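Local coordinates for ATP phosphoribosyltransferase (Methanobacterium thermoautotrophicum, PDB 2VD3), which probably catalyses the condensation of ATP with 5-phosphoribose 1-diphosphate, the first step of histidine biosynthesis, and is captured here in its histidine-inhibited state, at residues N222-L228 with N250-V255; M235-P241 with V255-V259. One frame throughout, in Å; residues are numbered along the deposited sequence.

In the fold
Both contacts lie in the C-terminal domain, on the same antiparallel sheet, with their centres about 15 Å apart. Along the chain their segments alternate: 222-228, 235-241, 250-255, 255-259. Strand 252-260 serves both and Val255 belongs to each. In contact 1 this strand pairs with the end of strand 216-224; in contact 2 it runs beside the loop that joins helix 228-234 to strand 242-246. Each contact reaches a different bound histidine. Contact 2 supplies the backbone half of one pocket, whereas contact 1 offers Asn222 to a pocket whose loop comes from a neighbouring subunit, so every inhibitor site described here is assembled across a subunit boundary.

Contact 1. Residues N222-L228 with N250-V255; sequences NIDRKNL and NGVVAV. With HIS (histidine), chain C.
Asn250 crosses Asp224 at about a right angle, its ND2 2.8 Å from Asp224 OD1 and the amide and carboxylate planes turned 57° apart. Next, Gly251, the centre of an inverse gamma turn, presents its O to Arg225 N at 2.8 Å, a bond that carries the pairing one step past the end of strand 216-224. Val252 sits opposite Asp224 in a non-hydrogen-bonded pair and rests CG2 against that carboxylate. At Val253 the backbones exchange two bonds with Ile223: Val253 N to Ile223 O is 2.8 Å, and Ile223 N to Val253 O is 2.9 Å and nearly straight, with 168° at the hydrogen. The two side chains lie alongside each other, Val253 CG2 meeting Ile223 CG2 at 3.4 Å, while CD1 of Leu228 comes across Val253. The other methyl of Val253, CG1, lies over one face of the Arg225 guanidinium, offset toward its rim. Ala254 CB then packs 3.8 Å from Asn222 OD1, on the opposite sheet face. With CG placed anti to its carbonyl carbon (chi1 -68°), Asn222 sends both amide atoms to the bound histidine: ND2 donates to OXT at 2.7 Å, and OD1 accepts from the ligand N at 3.1 Å. A leucine here would probably leave the ligand's amino and carboxylate groups without these mates, and Asp278 OD2 without its ND2 donor. Val255 closes the row, its CG2 touching Ile223 and Leu228. This is antiparallel pairing of the central strands in a ferredoxin-like beta-alpha-beta-beta-alpha-beta domain, with the histidine site at the subunit interface.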
loop_
_atom_site.group_PDB
_atom_site.type_symbol
_atom_site.label_atom_id
_atom_site.label_comp_id
_atom_site.label_asym_id
_atom_site.label_seq_id
_atom_site.Cartn_x
_atom_site.Cartn_y
_atom_site.Cartn_z
ATOM N N ASN A 222 14.644 46.729 -9.277
ATOM C CA ASN A 222 14.478 48.155 -9.501
ATOM C C ASN A 222 15.667 48.918 -8.915
ATOM O O ASN A 222 15.999 48.755 -7.741
ATOM C CB ASN A 222 13.168 48.645 -8.880
ATOM C CG ASN A 222 11.941 48.097 -9.587
ATOM O OD1 ASN A 222 11.931 47.925 -10.809
ATOM N ND2 ASN A 222 10.888 47.836 -8.818
ATOM N N ILE A 223 16.313 49.737 -9.743
ATOM C CA ILE A 223 17.452 50.539 -9.299
ATOM C C ILE A 223 17.291 51.996 -9.711
ATOM O O ILE A 223 16.789 52.290 -10.797
ATOM C CB ILE A 223 18.817 49.961 -9.806
ATOM C CG1 ILE A 223 20.006 50.637 -9.122
ATOM C CG2 ILE A 223 18.962 50.090 -11.306
ATOM C CD1 ILE A 223 20.207 50.252 -7.683
ATOM N N ASP A 224 17.699 52.903 -8.827
ATOM C CA ASP A 224 17.794 54.313 -9.173
ATOM C C ASP A 224 18.961 54.476 -10.145
ATOM O O ASP A 224 20.032 53.887 -9.946
ATOM C CB ASP A 224 17.968 55.180 -7.919
ATOM C CG ASP A 224 16.810 55.023 -6.935
ATOM O OD1 ASP A 224 15.922 55.904 -6.911
ATOM O OD2 ASP A 224 16.777 54.011 -6.197
ATOM N N ARG A 225 18.731 55.262 -11.197
ATOM C CA ARG A 225 19.674 55.439 -12.309
ATOM C C ARG A 225 21.100 55.832 -11.898
ATOM O O ARG A 225 22.065 55.463 -12.574
ATOM C CB ARG A 225 19.121 56.474 -13.289
ATOM C CG ARG A 225 19.636 56.345 -14.699
ATOM C CD ARG A 225 18.604 56.857 -15.669
ATOM N NE ARG A 225 18.873 56.388 -17.024
ATOM C CZ ARG A 225 17.955 56.301 -17.983
ATOM N NH1 ARG A 225 18.297 55.860 -19.187
ATOM N NH2 ARG A 225 16.696 56.648 -17.738
ATOM N N LYS A 226 21.222 56.581 -10.801
ATOM C CA LYS A 226 22.527 57.003 -10.276
ATOM C C LYS A 226 23.428 55.815 -9.915
ATOM O O LYS A 226 24.656 55.942 -9.883
ATOM C CB LYS A 226 22.352 57.940 -9.070
ATOM C CG LYS A 226 21.487 57.367 -7.950
ATOM C CD LYS A 226 21.143 58.419 -6.909
ATOM C CE LYS A 226 20.133 57.876 -5.906
ATOM N NZ LYS A 226 19.630 58.943 -4.998
ATOM N N ASN A 227 22.807 54.666 -9.662
ATOM C CA ASN A 227 23.525 53.448 -9.297
ATOM C C ASN A 227 23.523 52.357 -10.375
ATOM O O ASN A 227 24.068 51.275 -10.160
ATOM C CB ASN A 227 22.979 52.906 -7.975
ATOM C CG ASN A 227 23.230 53.847 -6.813
ATOM O OD1 ASN A 227 24.345 54.331 -6.624
ATOM N ND2 ASN A 227 22.192 54.110 -6.024
ATOM N N LEU A 228 22.930 52.653 -11.532
ATOM C CA LEU A 228 22.855 51.707 -12.657
ATOM C C LEU A 228 24.215 51.139 -13.091
ATOM O O LEU A 228 24.287 50.018 -13.593
ATOM C CB LEU A 228 22.131 52.343 -13.860
ATOM C CG LEU A 228 22.019 51.580 -15.196
ATOM C CD1 LEU A 228 21.227 50.273 -15.051
ATOM C CD2 LEU A 228 21.421 52.451 -16.298
ATOM N N ASN A 250 11.527 59.015 -9.039
ATOM C CA ASN A 250 12.938 59.116 -9.407
ATOM C C ASN A 250 13.163 58.529 -10.801
ATOM O O ASN A 250 12.283 57.855 -11.344
ATOM C CB ASN A 250 13.811 58.380 -8.377
ATOM C CG ASN A 250 15.229 58.952 -8.279
ATOM O OD1 ASN A 250 15.424 60.121 -7.915
ATOM N ND2 ASN A 250 16.224 58.122 -8.585
ATOM N N GLY A 251 14.331 58.795 -11.379
ATOM C CA GLY A 251 14.764 58.098 -12.583
ATOM C C GLY A 251 15.152 56.677 -12.205
ATOM O O GLY A 251 16.330 56.366 -12.039
ATOM N N VAL A 252 14.147 55.822 -12.041
ATOM C CA VAL A 252 14.371 54.426 -11.690
ATOM C C VAL A 252 14.329 53.588 -12.958
ATOM O O VAL A 252 13.465 53.787 -13.812
ATOM C CB VAL A 252 13.321 53.913 -10.671
ATOM C CG1 VAL A 252 13.370 52.393 -10.536
ATOM C CG2 VAL A 252 13.537 54.562 -9.319
ATOM N N VAL A 253 15.283 52.669 -13.081
ATOM C CA VAL A 253 15.231 51.655 -14.131
ATOM C C VAL A 253 14.993 50.266 -13.537
ATOM O O VAL A 253 15.129 50.067 -12.327
ATOM C CB VAL A 253 16.491 51.670 -15.052
ATOM C CG1 VAL A 253 16.623 53.013 -15.770
ATOM C CG2 VAL A 253 17.757 51.350 -14.278
ATOM N N ALA A 254 14.601 49.328 -14.394
ATOM C CA ALA A 254 14.473 47.922 -14.027
ATOM C C ALA A 254 15.550 47.152 -14.772
ATOM O O ALA A 254 15.752 47.360 -15.969
ATOM C CB ALA A 254 13.099 47.393 -14.386
ATOM N N VAL A 255 16.257 46.283 -14.060
ATOM C CA VAL A 255 17.373 45.558 -14.648
ATOM C C VAL A 255 17.137 44.061 -14.514
ATOM O O VAL A 255 16.864 43.573 -13.410
ATOM C CB VAL A 255 18.709 45.925 -13.967
ATOM C CG1 VAL A 255 19.870 45.210 -14.640
ATOM C CG2 VAL A 255 18.936 47.421 -13.991
HETATM N N HIS C . 9.027 47.514 -11.900
HETATM C CA HIS C . 8.018 46.480 -11.494
HETATM C C HIS C . 7.632 46.626 -10.028
HETATM O O HIS C . 6.665 46.018 -9.571
HETATM C CB HIS C . 8.553 45.067 -11.750
HETATM C CG HIS C . 9.876 44.793 -11.102
HETATM N ND1 HIS C . 11.026 44.565 -11.828
HETATM C CD2 HIS C . 10.230 44.711 -9.799
HETATM C CE1 HIS C . 12.033 44.357 -10.996
HETATM N NE2 HIS C . 11.576 44.444 -9.759
HETATM O OXT HIS C . 8.281 47.349 -9.261
#

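Contact 2. Residues M235-P241 with V255-V259; sequences MPGMTGP and VHAVV. With HIS (histidine), chain B.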
loop_
_atom_site.group_PDB
_atom_site.type_symbol
_atom_site.label_atom_id
_atom_site.label_comp_id
_atom_site.label_asym_id
_atom_site.label_seq_id
_atom_site.Cartn_x
_atom_site.Cartn_y
_atom_site.Cartn_z
ATOM N N MET A 235 25.868 42.242 -12.449
ATOM C CA MET A 235 25.012 41.364 -13.228
ATOM C C MET A 235 25.423 41.348 -14.698
ATOM O O MET A 235 24.736 41.948 -15.526
ATOM C CB MET A 235 23.547 41.810 -13.124
ATOM C CG MET A 235 22.965 41.821 -11.730
ATOM S SD MET A 235 21.302 41.138 -11.738
ATOM C CE MET A 235 20.335 42.468 -12.421
ATOM N N PRO A 236 26.522 40.645 -15.045
ATOM C CA PRO A 236 26.884 40.642 -16.466
ATOM C C PRO A 236 25.845 39.897 -17.313
ATOM O O PRO A 236 25.611 40.259 -18.462
ATOM C CB PRO A 236 28.235 39.918 -16.495
ATOM C CG PRO A 236 28.685 39.829 -15.068
ATOM C CD PRO A 236 27.449 39.829 -14.244
ATOM N N GLY A 237 25.218 38.878 -16.733
ATOM C CA GLY A 237 24.229 38.076 -17.437
ATOM C C GLY A 237 24.848 37.351 -18.614
ATOM O O GLY A 237 26.048 37.046 -18.610
ATOM N N MET A 238 24.038 37.083 -19.633
ATOM C CA MET A 238 24.504 36.281 -20.755
ATOM C C MET A 238 25.266 37.090 -21.803
ATOM O O MET A 238 26.359 36.699 -22.207
ATOM C CB MET A 238 23.365 35.440 -21.340
ATOM C CG MET A 238 23.371 34.027 -20.772
ATOM S SD MET A 238 21.852 33.068 -20.949
ATOM C CE MET A 238 22.427 31.461 -20.414
ATOM N N THR A 239 24.698 38.217 -22.221
ATOM C CA THR A 239 25.399 39.183 -23.072
ATOM C C THR A 239 25.614 40.484 -22.293
ATOM O O THR A 239 26.632 41.160 -22.450
ATOM C CB THR A 239 24.604 39.468 -24.369
ATOM O OG1 THR A 239 24.393 38.241 -25.074
ATOM C CG2 THR A 239 25.354 40.424 -25.274
ATOM N N GLY A 240 24.640 40.808 -21.450
ATOM C CA GLY A 240 24.607 42.040 -20.670
ATOM C C GLY A 240 23.208 42.224 -20.099
ATOM O O GLY A 240 22.232 41.724 -20.680
ATOM N N PRO A 241 23.095 42.942 -18.964
ATOM C CA PRO A 241 21.802 43.136 -18.305
ATOM C C PRO A 241 20.824 43.910 -19.178
ATOM O O PRO A 241 21.224 44.822 -19.909
ATOM C CB PRO A 241 22.157 43.956 -17.060
ATOM C CG PRO A 241 23.452 44.609 -17.380
ATOM C CD PRO A 241 24.183 43.628 -18.246
ATOM N N VAL A 255 16.257 46.283 -14.060
ATOM C CA VAL A 255 17.373 45.558 -14.648
ATOM C C VAL A 255 17.137 44.061 -14.514
ATOM O O VAL A 255 16.864 43.573 -13.410
ATOM C CB VAL A 255 18.709 45.925 -13.967
ATOM C CG1 VAL A 255 19.870 45.210 -14.640
ATOM C CG2 VAL A 255 18.936 47.421 -13.991
ATOM N N HIS A 256 17.203 43.338 -15.632
ATOM C CA HIS A 256 17.059 41.878 -15.633
ATOM C C HIS A 256 18.310 41.183 -16.197
ATOM O O HIS A 256 18.862 41.637 -17.199
ATOM C CB HIS A 256 15.823 41.436 -16.441
ATOM C CG HIS A 256 14.645 42.366 -16.343
ATOM N ND1 HIS A 256 13.828 42.638 -17.420
ATOM C CD2 HIS A 256 14.145 43.081 -15.305
ATOM C CE1 HIS A 256 12.878 43.477 -17.050
ATOM N NE2 HIS A 256 13.049 43.764 -15.772
ATOM N N ALA A 257 18.719 40.083 -15.569
ATOM C CA ALA A 257 19.836 39.274 -16.040
ATOM C C ALA A 257 19.652 37.832 -15.602
ATOM O O ALA A 257 19.112 37.557 -14.528
ATOM C CB ALA A 257 21.148 39.821 -15.518
ATOM N N VAL A 258 20.088 36.913 -16.458
ATOM C CA VAL A 258 20.148 35.498 -16.113
ATOM C C VAL A 258 21.330 35.319 -15.159
ATOM O O VAL A 258 22.437 35.795 -15.433
ATOM C CB VAL A 258 20.342 34.620 -17.371
ATOM C CG1 VAL A 258 20.267 33.135 -17.011
ATOM C CG2 VAL A 258 19.315 34.970 -18.444
ATOM N N VAL A 259 21.086 34.684 -14.014
ATOM C CA VAL A 259 22.159 34.461 -13.043
ATOM C C VAL A 259 22.178 33.008 -12.556
ATOM O O VAL A 259 21.133 32.376 -12.429
ATOM C CB VAL A 259 22.117 35.463 -11.845
ATOM C CG1 VAL A 259 21.549 36.819 -12.266
ATOM C CG2 VAL A 259 21.332 34.910 -10.682
HETATM N N HIS B . 19.865 40.396 -21.312
HETATM C CA HIS B . 19.867 39.447 -20.149
HETATM C C HIS B . 21.045 38.484 -20.221
HETATM O O HIS B . 21.341 37.783 -19.255
HETATM C CB HIS B . 18.556 38.657 -20.089
HETATM C CG HIS B . 18.225 37.933 -21.358
HETATM N ND1 HIS B . 17.136 38.259 -22.139
HETATM C CD2 HIS B . 18.840 36.901 -21.981
HETATM C CE1 HIS B . 17.096 37.459 -23.191
HETATM N NE2 HIS B . 18.122 36.628 -23.120
HETATM O OXT HIS B . 21.726 38.376 -21.250
HETATM O O HOH W 1 24.683 38.033 -14.052
#
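The inhibitor pocket of the ferredoxin-like C-terminal domain takes shape here, where the glycine-containing loop 235-241 passes Ala257 and Val258 of strand 255-259. No direct hydrogen bond ties loop to strand; the evidence for their union is a shared ligand, apolar packing and CA-H...O contacts. The carboxylate of the bound histidine bridges them. Its O receives Met238 N from the loop at 2.8 Å and Val258 N from the strand at 3.2 Å, the latter almost straight at 171°. Its other oxygen, OXT, takes Thr239 N at 3.1 Å, and the ligand's amino N donates to Gly240 O at 2.8 Å. All these protein atoms belong to the backbone, so within the two segments the ligand's amino and carboxylate groups are read by main-chain atoms; Thr242 OG1 of the same chain, and Asn222 ND2 and Asp278 O of a neighbouring subunit, add further bonds to the ligand.

Gly237 adopts a positive phi (63°), and a CB at this position would run into the ligand O and press on Ala257 CB. Met235, at the start of the loop, points its side chain toward the strand. Its chain bends at both chi2 and chi3, which lays SD near Ala257 CB and brings CE to 3.6 Å from Val255 CG1. That methyl of Val255 also meets Pro241 CB, so both ends of the loop touch this one methyl. On the ligand side, the extended chain of Met238 brings SD to 4.0 Å from Val258 CG2. A water accepts from Gly237 N and gives a weak bond to Val258 O; that same carbonyl oxygen also meets Gly237 CA at 3.5 Å, with 165° at the hydrogen.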